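Local coordinates for ribose ABC transporter, substrate binding protein (Conexibacter woesei, PDB 4KQ9) that probably binds a sugar such as ribose in the periplasm as the substrate-binding component of an ABC transporter, at residues V11-G16 and G50-S55; E27-Q32 and I253-M258; S55-V60 and V78-G83; L93-L98 and Y248-I253; S99-Q104 and P268-F273. The protein carries 1 engineered substitution. All blocks are in the same frame, centred on the assembly; numbering follows the deposited sequence.

Interaction 1 (V11-G16 and G50-S55)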
# COMPACT_ATOMS: atom_id res chain seq x y z
N VAL A 11 2.05 1.88 21.67
CA VAL A 11 1.43 2.96 20.98
C VAL A 11 1.67 2.85 19.48
O VAL A 11 2.79 2.61 19.06
CB VAL A 11 2.03 4.26 21.43
CG1 VAL A 11 1.44 5.41 20.62
CG2 VAL A 11 1.72 4.48 22.93
N TYR A 12 0.59 3.07 18.71
CA TYR A 12 0.62 3.29 17.26
C TYR A 12 0.38 4.74 16.87
O TYR A 12 -0.76 5.23 17.00
CB TYR A 12 -0.44 2.43 16.59
CG TYR A 12 -0.53 2.51 15.09
CD1 TYR A 12 0.59 2.70 14.30
CD2 TYR A 12 -1.72 2.26 14.46
CE1 TYR A 12 0.51 2.71 12.92
CE2 TYR A 12 -1.82 2.30 13.09
CZ TYR A 12 -0.69 2.50 12.34
OH TYR A 12 -0.80 2.55 11.02
N SER A 13 1.43 5.36 16.30
CA SER A 13 1.42 6.65 15.71
C SER A 13 1.14 6.59 14.22
O SER A 13 1.97 6.09 13.43
CB SER A 13 2.75 7.36 15.91
OG SER A 13 2.92 8.35 14.89
N THR A 14 -0.07 7.08 13.87
CA THR A 14 -0.49 7.19 12.49
C THR A 14 -0.95 8.64 12.20
O THR A 14 -0.66 9.60 12.98
CB THR A 14 -1.48 6.07 12.13
OG1 THR A 14 -1.67 6.03 10.71
CG2 THR A 14 -2.81 6.18 12.86
N PHE A 15 -1.54 8.83 11.02
CA PHE A 15 -1.96 10.15 10.57
C PHE A 15 -3.23 9.98 9.73
O PHE A 15 -3.64 8.84 9.40
CB PHE A 15 -0.84 10.84 9.79
CG PHE A 15 -0.41 10.11 8.55
CD1 PHE A 15 -1.05 10.35 7.32
CD2 PHE A 15 0.59 9.14 8.61
CE1 PHE A 15 -0.66 9.67 6.19
CE2 PHE A 15 0.96 8.44 7.47
CZ PHE A 15 0.34 8.71 6.27
N GLY A 16 -3.89 11.10 9.46
CA GLY A 16 -5.06 11.11 8.58
C GLY A 16 -6.29 10.41 9.13
O GLY A 16 -6.61 9.26 8.75
N GLY A 50 5.61 17.71 10.85
CA GLY A 50 5.91 18.34 12.10
C GLY A 50 4.97 17.90 13.17
O GLY A 50 5.36 17.74 14.30
N LYS A 51 3.71 17.69 12.82
CA LYS A 51 2.73 17.30 13.82
C LYS A 51 2.97 15.84 14.25
O LYS A 51 2.76 15.45 15.42
CB LYS A 51 1.32 17.44 13.22
CG LYS A 51 0.30 18.07 14.16
CD LYS A 51 0.02 17.16 15.35
CE LYS A 51 -1.42 17.28 15.82
NZ LYS A 51 -2.35 16.44 15.03
N GLN A 52 3.36 15.02 13.27
CA GLN A 52 3.59 13.59 13.60
C GLN A 52 4.81 13.45 14.51
O GLN A 52 4.79 12.69 15.46
CB GLN A 52 3.75 12.70 12.37
CG GLN A 52 3.36 11.25 12.75
CD GLN A 52 3.50 10.20 11.65
OE1 GLN A 52 3.95 10.46 10.52
NE2 GLN A 52 3.12 8.97 12.00
N ILE A 53 5.85 14.22 14.20
CA ILE A 53 7.05 14.33 15.03
C ILE A 53 6.75 14.68 16.49
O ILE A 53 7.29 14.05 17.41
CB ILE A 53 8.03 15.30 14.43
CG1 ILE A 53 8.58 14.71 13.16
CG2 ILE A 53 9.17 15.61 15.39
CD1 ILE A 53 9.42 15.66 12.35
N ASP A 54 5.87 15.65 16.73
CA ASP A 54 5.53 16.00 18.11
C ASP A 54 4.79 14.85 18.72
O ASP A 54 4.93 14.54 19.93
CB ASP A 54 4.57 17.23 18.22
CG ASP A 54 5.10 18.51 17.56
OD1 ASP A 54 6.34 18.69 17.38
OD2 ASP A 54 4.24 19.36 17.23
N SER A 55 3.95 14.21 17.91
CA SER A 55 3.11 13.17 18.49
C SER A 55 4.01 11.98 18.94
O SER A 55 3.82 11.41 20.02
CB SER A 55 2.04 12.74 17.51
OG SER A 55 1.30 11.66 18.05
O HOH W 1 0.82 10.29 15.44

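Interaction 2 (E27-Q32 and I253-M258)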
# COMPACT_ATOMS: atom_id res chain seq x y z
N GLU A 27 -7.93 -0.29 12.92
CA GLU A 27 -8.88 -1.30 13.33
C GLU A 27 -8.31 -2.71 13.50
O GLU A 27 -8.64 -3.42 14.46
CB GLU A 27 -10.05 -1.40 12.32
CG GLU A 27 -10.85 -0.10 12.15
N GLY A 28 -7.49 -3.16 12.57
CA GLY A 28 -6.95 -4.52 12.70
C GLY A 28 -5.98 -4.60 13.92
O GLY A 28 -5.94 -5.66 14.63
N ALA A 29 -5.25 -3.51 14.15
CA ALA A 29 -4.27 -3.43 15.29
C ALA A 29 -5.07 -3.42 16.59
O ALA A 29 -4.74 -4.18 17.50
CB ALA A 29 -3.44 -2.23 15.24
N LYS A 30 -6.15 -2.65 16.62
CA LYS A 30 -6.99 -2.61 17.84
C LYS A 30 -7.57 -3.92 18.18
O LYS A 30 -7.48 -4.35 19.32
CB LYS A 30 -8.13 -1.59 17.69
CG LYS A 30 -7.70 -0.18 17.92
CD LYS A 30 -8.89 0.76 18.11
CE LYS A 30 -9.23 1.54 16.84
NZ LYS A 30 -10.61 2.08 16.91
N ALA A 31 -8.12 -4.62 17.20
CA ALA A 31 -8.69 -5.88 17.44
C ALA A 31 -7.64 -6.88 17.96
O ALA A 31 -7.90 -7.72 18.87
CB ALA A 31 -9.34 -6.42 16.19
N GLN A 32 -6.47 -6.87 17.35
CA GLN A 32 -5.49 -7.88 17.80
C GLN A 32 -4.87 -7.53 19.14
O GLN A 32 -4.42 -8.42 19.83
CB GLN A 32 -4.38 -8.14 16.79
CG GLN A 32 -3.52 -9.40 17.07
CD GLN A 32 -4.22 -10.74 17.11
OE1 GLN A 32 -5.36 -10.90 16.71
NE2 GLN A 32 -3.50 -11.72 17.57
N ILE A 253 -0.83 -8.07 12.11
CA ILE A 253 0.49 -8.64 12.03
C ILE A 253 1.46 -7.79 12.82
O ILE A 253 2.30 -8.34 13.58
CB ILE A 253 0.94 -8.80 10.55
CG1 ILE A 253 0.24 -9.98 9.90
CG2 ILE A 253 2.44 -9.06 10.45
CD1 ILE A 253 0.42 -10.00 8.37
N ALA A 254 1.41 -6.47 12.67
CA ALA A 254 2.30 -5.61 13.44
C ALA A 254 2.14 -5.81 14.95
O ALA A 254 3.16 -5.89 15.68
CB ALA A 254 2.09 -4.14 13.09
N ILE A 255 0.91 -5.95 15.40
CA ILE A 255 0.64 -6.20 16.81
C ILE A 255 1.21 -7.57 17.22
O ILE A 255 1.80 -7.68 18.22
CB ILE A 255 -0.86 -6.13 17.19
CG1 ILE A 255 -1.38 -4.71 17.20
CG2 ILE A 255 -1.14 -6.71 18.58
CD1 ILE A 255 -0.58 -3.78 18.06
N ASP A 256 0.95 -8.60 16.45
CA ASP A 256 1.48 -9.91 16.74
C ASP A 256 3.03 -9.94 16.81
O ASP A 256 3.57 -10.53 17.65
CB ASP A 256 0.96 -10.95 15.81
CG ASP A 256 -0.38 -11.54 16.26
OD1 ASP A 256 -0.73 -11.49 17.46
OD2 ASP A 256 -1.05 -12.02 15.39
N VAL A 257 3.68 -9.27 15.88
CA VAL A 257 5.11 -9.13 15.92
C VAL A 257 5.58 -8.46 17.22
O VAL A 257 6.41 -8.95 17.91
CB VAL A 257 5.61 -8.39 14.67
CG1 VAL A 257 7.08 -8.15 14.78
CG2 VAL A 257 5.31 -9.24 13.46
N MSE A 258 5.02 -7.34 17.53
CA MSE A 258 5.37 -6.66 18.74
C MSE A 258 5.05 -7.49 19.95
O MSE A 258 5.90 -7.61 20.84
CB MSE A 258 4.66 -5.33 18.85
CG MSE A 258 4.96 -4.56 20.13
SE MSE A 258 6.83 -3.89 20.06
CE MSE A 258 6.56 -2.41 18.87

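Interaction 3 (S55-V60 and V78-G83)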
# COMPACT_ATOMS: atom_id res chain seq x y z
N SER A 55 3.95 14.21 17.91
CA SER A 55 3.11 13.17 18.49
C SER A 55 4.01 11.98 18.94
O SER A 55 3.82 11.41 20.02
CB SER A 55 2.04 12.74 17.51
OG SER A 55 1.30 11.66 18.05
N ILE A 56 5.03 11.70 18.14
CA ILE A 56 5.94 10.59 18.39
C ILE A 56 6.82 10.95 19.60
O ILE A 56 6.87 10.19 20.59
CB ILE A 56 6.83 10.32 17.17
CG1 ILE A 56 6.00 9.57 16.12
CG2 ILE A 56 8.08 9.53 17.55
CD1 ILE A 56 6.65 9.50 14.77
N ASP A 57 7.50 12.10 19.45
CA ASP A 57 8.33 12.70 20.54
C ASP A 57 7.57 12.64 21.84
O ASP A 57 8.10 12.29 22.87
CB ASP A 57 8.69 14.18 20.26
CG ASP A 57 9.88 14.35 19.31
OD1 ASP A 57 10.74 13.44 19.22
OD2 ASP A 57 9.98 15.41 18.63
N ASN A 58 6.28 12.93 21.77
CA ASN A 58 5.47 12.91 22.95
C ASN A 58 5.19 11.51 23.48
O ASN A 58 5.25 11.28 24.71
CB ASN A 58 4.16 13.62 22.67
CG ASN A 58 3.20 13.46 23.82
OD1 ASN A 58 3.52 13.79 24.96
ND2 ASN A 58 2.03 12.91 23.53
N ALA A 59 4.87 10.58 22.58
CA ALA A 59 4.63 9.20 23.04
C ALA A 59 5.89 8.63 23.68
O ALA A 59 5.82 7.94 24.69
CB ALA A 59 4.13 8.31 21.91
N VAL A 60 7.04 8.94 23.10
CA VAL A 60 8.31 8.48 23.60
C VAL A 60 8.56 8.95 25.04
O VAL A 60 9.12 8.20 25.84
CB VAL A 60 9.46 8.96 22.68
CG1 VAL A 60 10.83 8.72 23.30
CG2 VAL A 60 9.36 8.27 21.31
N VAL A 78 13.05 10.56 10.27
CA VAL A 78 14.23 9.79 10.62
C VAL A 78 14.83 10.13 11.97
O VAL A 78 15.01 9.23 12.80
CB VAL A 78 15.29 9.86 9.51
CG1 VAL A 78 16.63 9.33 10.00
CG2 VAL A 78 14.80 9.12 8.28
N PRO A 79 15.14 11.40 12.21
CA PRO A 79 15.76 11.77 13.50
C PRO A 79 14.94 11.40 14.72
O PRO A 79 15.43 10.86 15.69
CB PRO A 79 15.87 13.31 13.39
CG PRO A 79 16.04 13.53 11.94
CD PRO A 79 15.12 12.53 11.28
N THR A 80 13.66 11.67 14.64
CA THR A 80 12.76 11.33 15.71
C THR A 80 12.67 9.80 15.96
O THR A 80 12.75 9.33 17.07
CB THR A 80 11.35 11.85 15.35
OG1 THR A 80 11.47 13.13 14.71
CG2 THR A 80 10.47 11.93 16.58
N ILE A 81 12.50 9.01 14.91
CA ILE A 81 12.31 7.58 15.15
C ILE A 81 13.68 6.99 15.62
O ILE A 81 13.75 6.24 16.58
CB ILE A 81 11.73 6.91 13.91
CG1 ILE A 81 10.31 7.44 13.72
CG2 ILE A 81 11.79 5.40 14.07
CD1 ILE A 81 9.71 7.18 12.35
N LYS A 82 14.76 7.41 14.99
CA LYS A 82 16.12 7.11 15.48
C LYS A 82 16.27 7.49 16.95
O LYS A 82 16.90 6.77 17.75
CB LYS A 82 17.13 7.84 14.63
CG LYS A 82 18.54 7.33 14.80
CD LYS A 82 19.45 7.76 13.67
CE LYS A 82 20.08 9.13 13.92
NZ LYS A 82 21.34 9.28 13.15
N GLY A 83 15.64 8.59 17.33
CA GLY A 83 15.68 9.01 18.71
C GLY A 83 14.98 8.07 19.63
O GLY A 83 15.49 7.79 20.73

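Interaction 4 (L93-L98 and Y248-I253)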
# COMPACT_ATOMS: atom_id res chain seq x y z
N LEU A 93 8.10 -0.14 11.99
CA LEU A 93 7.53 0.64 10.95
C LEU A 93 6.41 -0.15 10.27
O LEU A 93 6.51 -1.38 10.07
CB LEU A 93 8.58 1.03 9.91
CG LEU A 93 9.71 1.78 10.56
CD1 LEU A 93 10.87 1.81 9.60
CD2 LEU A 93 9.20 3.15 11.02
N LEU A 94 5.35 0.55 9.88
CA LEU A 94 4.13 -0.13 9.44
C LEU A 94 3.58 0.54 8.18
O LEU A 94 3.35 1.75 8.19
CB LEU A 94 3.12 -0.16 10.59
CG LEU A 94 1.81 -0.85 10.28
CD1 LEU A 94 1.98 -2.25 9.76
CD2 LEU A 94 0.86 -0.91 11.45
N ALA A 95 3.39 -0.26 7.13
CA ALA A 95 2.90 0.09 5.76
C ALA A 95 3.89 0.86 4.86
O ALA A 95 3.98 0.62 3.63
CB ALA A 95 1.55 0.79 5.80
N ASP A 96 4.59 1.79 5.46
CA ASP A 96 5.60 2.58 4.82
C ASP A 96 6.85 2.67 5.69
O ASP A 96 6.78 2.71 6.93
CB ASP A 96 5.09 4.00 4.55
CG ASP A 96 4.00 4.05 3.49
OD1 ASP A 96 4.30 3.78 2.28
OD2 ASP A 96 2.85 4.34 3.88
N GLY A 97 7.98 2.73 5.02
CA GLY A 97 9.29 2.74 5.64
C GLY A 97 9.94 4.12 5.68
O GLY A 97 9.29 5.12 5.46
N LEU A 98 11.19 4.18 6.10
CA LEU A 98 11.93 5.44 6.18
C LEU A 98 12.97 5.42 5.09
O LEU A 98 13.19 4.37 4.43
CB LEU A 98 12.60 5.62 7.53
CG LEU A 98 11.68 5.58 8.75
CD1 LEU A 98 12.40 5.73 10.08
CD2 LEU A 98 10.56 6.59 8.63
N TYR A 248 -6.16 -4.17 7.01
CA TYR A 248 -6.60 -4.78 8.26
C TYR A 248 -5.62 -5.84 8.80
O TYR A 248 -5.29 -5.86 10.01
CB TYR A 248 -7.99 -5.42 8.07
CG TYR A 248 -8.63 -5.83 9.41
CD1 TYR A 248 -9.36 -4.93 10.15
CD2 TYR A 248 -8.50 -7.12 9.88
CE1 TYR A 248 -9.95 -5.31 11.37
CE2 TYR A 248 -9.08 -7.50 11.08
CZ TYR A 248 -9.78 -6.58 11.81
OH TYR A 248 -10.35 -6.98 12.97
N GLU A 249 -5.17 -6.72 7.91
CA GLU A 249 -4.18 -7.70 8.26
C GLU A 249 -2.84 -7.10 8.66
O GLU A 249 -2.15 -7.66 9.54
CB GLU A 249 -4.00 -8.65 7.10
CG GLU A 249 -3.38 -9.97 7.49
CD GLU A 249 -3.59 -11.12 6.46
OE1 GLU A 249 -4.23 -10.98 5.35
OE2 GLU A 249 -3.12 -12.23 6.83
N GLN A 250 -2.41 -6.02 7.98
CA GLN A 250 -1.19 -5.39 8.34
C GLN A 250 -1.20 -5.03 9.84
O GLN A 250 -0.18 -5.20 10.55
CB GLN A 250 -0.93 -4.14 7.51
CG GLN A 250 -0.64 -4.43 6.05
CD GLN A 250 0.16 -3.32 5.38
OE1 GLN A 250 1.07 -2.78 5.98
NE2 GLN A 250 -0.15 -3.01 4.16
N GLY A 251 -2.30 -4.43 10.27
CA GLY A 251 -2.44 -3.98 11.67
C GLY A 251 -2.35 -5.11 12.66
O GLY A 251 -1.64 -4.99 13.64
N GLY A 252 -2.96 -6.24 12.32
CA GLY A 252 -2.90 -7.44 13.16
C GLY A 252 -1.49 -8.01 13.24
O GLY A 252 -1.01 -8.40 14.28
N ILE A 253 -0.83 -8.07 12.11
CA ILE A 253 0.49 -8.64 12.03
C ILE A 253 1.46 -7.79 12.82
O ILE A 253 2.30 -8.34 13.58
CB ILE A 253 0.94 -8.80 10.55
CG1 ILE A 253 0.24 -9.98 9.90
CG2 ILE A 253 2.44 -9.06 10.45
CD1 ILE A 253 0.42 -10.00 8.37
O HOH W 2 2.01 -1.56 2.88

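Interaction 5 (S99-Q104 and P268-F273)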
# COMPACT_ATOMS: atom_id res chain seq x y z
N SER A 99 13.61 6.57 4.91
CA SER A 99 14.67 6.74 3.91
C SER A 99 15.99 6.10 4.30
O SER A 99 16.86 5.97 3.46
CB SER A 99 14.93 8.23 3.66
OG SER A 99 15.64 8.80 4.76
N GLU A 100 16.17 5.71 5.55
CA GLU A 100 17.36 4.98 5.88
C GLU A 100 17.09 4.14 7.09
O GLU A 100 16.11 4.39 7.81
CB GLU A 100 18.51 5.96 6.15
CG GLU A 100 18.38 6.70 7.49
CD GLU A 100 19.37 7.87 7.64
OE1 GLU A 100 19.31 8.82 6.81
OE2 GLU A 100 20.20 7.85 8.58
N ASP A 101 17.97 3.18 7.36
CA ASP A 101 17.80 2.24 8.48
C ASP A 101 18.09 3.01 9.74
O ASP A 101 19.13 3.61 9.87
CB ASP A 101 18.76 1.04 8.34
CG ASP A 101 18.55 -0.07 9.40
OD1 ASP A 101 17.83 0.08 10.42
OD2 ASP A 101 19.18 -1.15 9.24
N VAL A 102 17.18 2.98 10.69
CA VAL A 102 17.48 3.58 11.97
C VAL A 102 17.47 2.57 13.14
O VAL A 102 17.27 2.98 14.28
CB VAL A 102 16.52 4.78 12.26
CG1 VAL A 102 16.58 5.80 11.12
CG2 VAL A 102 15.09 4.31 12.45
N GLY A 103 17.64 1.27 12.90
CA GLY A 103 17.65 0.34 14.04
C GLY A 103 16.27 -0.08 14.55
O GLY A 103 16.09 -0.63 15.67
N GLN A 104 15.27 0.13 13.71
CA GLN A 104 13.95 -0.44 13.97
C GLN A 104 14.03 -1.94 14.13
O GLN A 104 14.87 -2.64 13.49
CB GLN A 104 12.94 -0.02 12.90
CG GLN A 104 13.06 -0.68 11.53
CD GLN A 104 14.13 -0.03 10.68
OE1 GLN A 104 14.68 1.01 11.07
NE2 GLN A 104 14.42 -0.61 9.51
N PRO A 268 12.36 -10.43 15.74
CA PRO A 268 11.72 -10.85 14.47
C PRO A 268 12.65 -10.56 13.27
O PRO A 268 13.63 -9.84 13.43
CB PRO A 268 10.50 -9.93 14.42
CG PRO A 268 10.89 -8.78 15.18
CD PRO A 268 11.93 -9.11 16.16
N ASP A 269 12.26 -11.05 12.10
CA ASP A 269 12.80 -10.65 10.81
C ASP A 269 12.60 -9.13 10.72
O ASP A 269 11.57 -8.61 11.13
CB ASP A 269 12.06 -11.37 9.69
CG ASP A 269 12.24 -12.92 9.78
OD1 ASP A 269 13.28 -13.39 9.35
OD2 ASP A 269 11.37 -13.65 10.31
N ARG A 270 13.62 -8.43 10.19
CA ARG A 270 13.59 -7.00 10.11
C ARG A 270 12.76 -6.47 8.95
O ARG A 270 12.40 -5.32 9.01
CB ARG A 270 15.01 -6.41 10.08
CG ARG A 270 15.84 -6.76 11.32
CD ARG A 270 17.07 -5.86 11.38
NE ARG A 270 16.69 -4.48 11.74
CZ ARG A 270 17.20 -3.38 11.20
NH1 ARG A 270 18.12 -3.48 10.24
NH2 ARG A 270 16.80 -2.18 11.61
N ARG A 271 12.42 -7.32 7.96
CA ARG A 271 11.47 -7.00 6.92
C ARG A 271 10.41 -8.08 6.90
O ARG A 271 10.74 -9.23 6.76
CB ARG A 271 12.17 -6.81 5.55
CG ARG A 271 11.30 -6.31 4.45
CD ARG A 271 10.92 -4.84 4.65
NE ARG A 271 10.08 -4.35 3.56
CZ ARG A 271 8.75 -4.40 3.46
NH1 ARG A 271 8.00 -4.93 4.41
NH2 ARG A 271 8.14 -3.93 2.38
N ILE A 272 9.14 -7.72 7.07
CA ILE A 272 8.07 -8.76 7.03
C ILE A 272 7.06 -8.27 5.98
O ILE A 272 6.44 -7.24 6.20
CB ILE A 272 7.40 -8.90 8.40
CG1 ILE A 272 8.40 -9.42 9.44
CG2 ILE A 272 6.10 -9.68 8.30
CD1 ILE A 272 8.00 -9.26 10.90
N PHE A 273 7.03 -8.95 4.81
CA PHE A 273 6.13 -8.64 3.72
C PHE A 273 4.77 -9.19 4.11
O PHE A 273 4.66 -10.31 4.59
CB PHE A 273 6.59 -9.32 2.45
CG PHE A 273 7.92 -8.88 1.97
CD1 PHE A 273 8.17 -7.57 1.68
CD2 PHE A 273 8.93 -9.81 1.78
CE1 PHE A 273 9.43 -7.16 1.20
CE2 PHE A 273 10.19 -9.41 1.28
CZ PHE A 273 10.44 -8.09 0.97
O HOH W 3 13.70 -3.06 8.49

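Interaction 1 (V11-G16 and G50-S55)
Gln-52 swings CG anti to its backbone N (chi1 -155°) and runs extended from there, and Ser-13 likewise sets OG anti to its own N (chi1 157°); the two polar ends meet between strand 9-15 and helix 49-61. The helix packs antiparallel to the strand, the short segments lying 9.1 Å apart axis to axis, as in the layered Rossmann-like lobes of periplasmic binding proteins. Gln-52 NE2 donates to Ser-13 OG over 3.0 Å with an N-H...O angle of 155°, the hydroxyl sitting slightly out of the amide plane. The same nitrogen also bonds to Ser-70 O, while Gln-52 OE1 accepts from Ile-72 N, so both ends of the amide are engaged and its rotation is fixed. OE1 also approaches the Phe-15 ring obliquely, 4.1 Å from CD2. A water joins Ser-13 OG, Ser-55 OG at 3.0 Å and Thr-14 O, to which it donates. A leucine at Gln-52 would probably leave Ser-13 OG without its amide donor and the backbone N of Ile-72 without its acceptor. Ser-13 OG and Thr-14 O are thus met by one helix amide and one water, tying the helix to strand 9-15 and to the loop after strand 66-69.

Interaction 2 (E27-Q32 and I253-M258)
Two helices packed on one face of the N-terminal lobe's parallel sheet, 20-35 and 247-264, meet here; the second belongs to a late part of the chain that returns to this Rossmann-like lobe, as in other periplasmic binding proteins. Their short segments run in roughly the same direction at 41° with axes 8.5 Å apart, and Ala-29 and Ile-255 mark the closest approach of the backbones. The small Ala-29 permits this approach: its CB lies 3.8 Å from Ile-255 CG1, which also rests 3.4 Å from Ala-29 O. Ile-255 points its other branch, CG2, at the neighbouring turn, touching Gln-32 CG at 3.9 Å. Phe-40 of strand 39-45 touches both Ala-29 and Ile-255, closing this apolar patch against the sheet. Farther out the contact turns polar. Gln-32 starts with CG anti to the backbone N and then turns about CB-CG (chi2 60°), which carries its amide over to the carboxylate of Asp-256, with the two planes nearly perpendicular. Asp-256 OD1 has a second partner in Arg-36, a salt bridge that probably favours the charged carboxylate, so that OD1 serves two donors. An alanine in place of Gln-32 would probably cost Asp-256 its amide donor and take away the CG part of the packing on Ile-255 CG2. Gln-32 NE2 reaches the syn side of Asp-256 OD1 at 2.8 Å, with an N-H...O angle of 147°.

Interaction 3 (S55-V60 and V78-G83)
Helices 49-61 and 78-86 run nearly parallel, their short segments 11° apart in direction with axes 9.8 Å from each other, and the backbones come nearest at Asp-57 and Thr-80. They are successive helices of the beta-alpha-beta crossovers before and after strand 66-69 in the N-terminal lobe, and lie side by side on the same face of its parallel sheet. Thr-80 makes most of the contact from its helix. Its CG2 stands anti to the backbone N and lies between Ile-56 and Asp-57 of helix 49-61, while OG1 is turned beside the N. On the sheet side the methyl meets Ile-56 CG2 at 3.5 Å, the two side chains crossing at a slant. Deeper still, Ile-56 CD1 comes within 4.3 Å of Ile-81 CG1, and both isoleucines rest on Val-69 of strand 66-69, so the helix pair and the strand share one apolar layer. Ile-81 continues this layer to Leu-98 and Val-102 in the loop beyond strand 91-94. No hydrogen bond links the segments; the contact is plain packing, with the exposed carboxylate of Asp-57 along its outer margin. There Asp-57 OD1 lies 3.1 Å from the methyl carbon CG2 of Thr-80.

Interaction 4 (L93-L98 and Y248-I253)
Leu-94 lays its CD1 methyl against the start of the Gln-250 side chain, 4.1 Å from Gln-250 CB and 3.7 Å from the backbone Gln-250 O. The leucine holds CG anti to its backbone N (chi1 -179°), which sends the isobutyl end toward helix 247-264 although its CB leaves the backbone to one side of the helix. Gln-250 replies with a chain extended beyond CG that reaches past the leucine to Ala-95. Its amide oxygen, OE1, comes to rest over the alanine, 3.4 Å from Ala-95 CA and 3.6 Å from Ala-95 CB; these are contacts with carbon and no direct hydrogen bond joins the segments. The meeting point is the C-terminal end of strand 91-94, where the chain leaves the parallel sheet of the N-terminal lobe. In periplasmic binding proteins of this family such strand ends face the cleft between the lobes, and a glycerol, probably from the crystallisation liquor, is hydrogen-bonded here to Asp-96 OD2. Ala-95 makes the turn with a positive phi (73°), and Leu-94 O is held by Ser-70 OG. The other half of the Gln-250 amide is polar in its dealings: NE2 donates to Gln-245 O, just before helix 247-264, and to a water at 2.9 Å. That water in turn donates to Ala-95 O over 3.0 Å, bridging the loop and the helix.

Interaction 5 (S99-Q104 and P268-F273)
Gln-104 O is gripped by two nitrogens of Arg-270: NH2 donates to it at 2.7 Å and NE at 3.1 Å, both with the oxygen lying in the guanidinium plane. NH2 arrives on a lone pair of the carbonyl, whereas NE comes nearly head-on to it. The far end of the same guanidinium makes an end-on, two-pronged salt bridge with Asp-101, NH2 to OD1 at 2.8 Å and NH1 to OD2 at 2.7 Å, both almost straight. Carboxylate and guanidinium planes are 23° apart, so the carboxylate is somewhat tilted although its oxygens lie in the guanidinium plane. Arg-270 gets there by a bend at chi3 (72°), and with all three nitrogens used its head is fixed in rotation. The loop 99-104 precedes strand 106-109, the neighbour of edge strand 271-273 in the parallel sheet of the N-terminal lobe, and the salt bridge joins the approaches to these two strands at the surface. Asp-101 OD1 serves twice, since it also accepts from Gly-103 N in an Asx turn that shapes the loop; Gln-104 OE1 takes the N-H of Val-102. A water accepts from Gln-104 NE2 and donates to Arg-270 O, each bond 2.7 Å long.

In the fold
All five contacts belong to the N-terminal lobe, around its six-stranded parallel sheet. Interactions 1 and 3 have centres about 9 Å apart and share Ser-55 and helix 49-61; interactions 2 and 4, also about 9 Å apart, share Ile-253 and helix 247-264. Interaction 1 touches interaction 4 through side chains of Tyr-12 and Leu-94 on the sheet they share, and interaction 5 meets interaction 3 through Val-102 with Val-78 and Ile-81. Along the chain, interactions 1 and 3 close locally in series, whereas interactions 2, 4 and 5 bring residues 248-273 back after the chain has passed through the second sheet. The lobe is therefore built from early and late chain segments, consistent with a two-lobed binding protein.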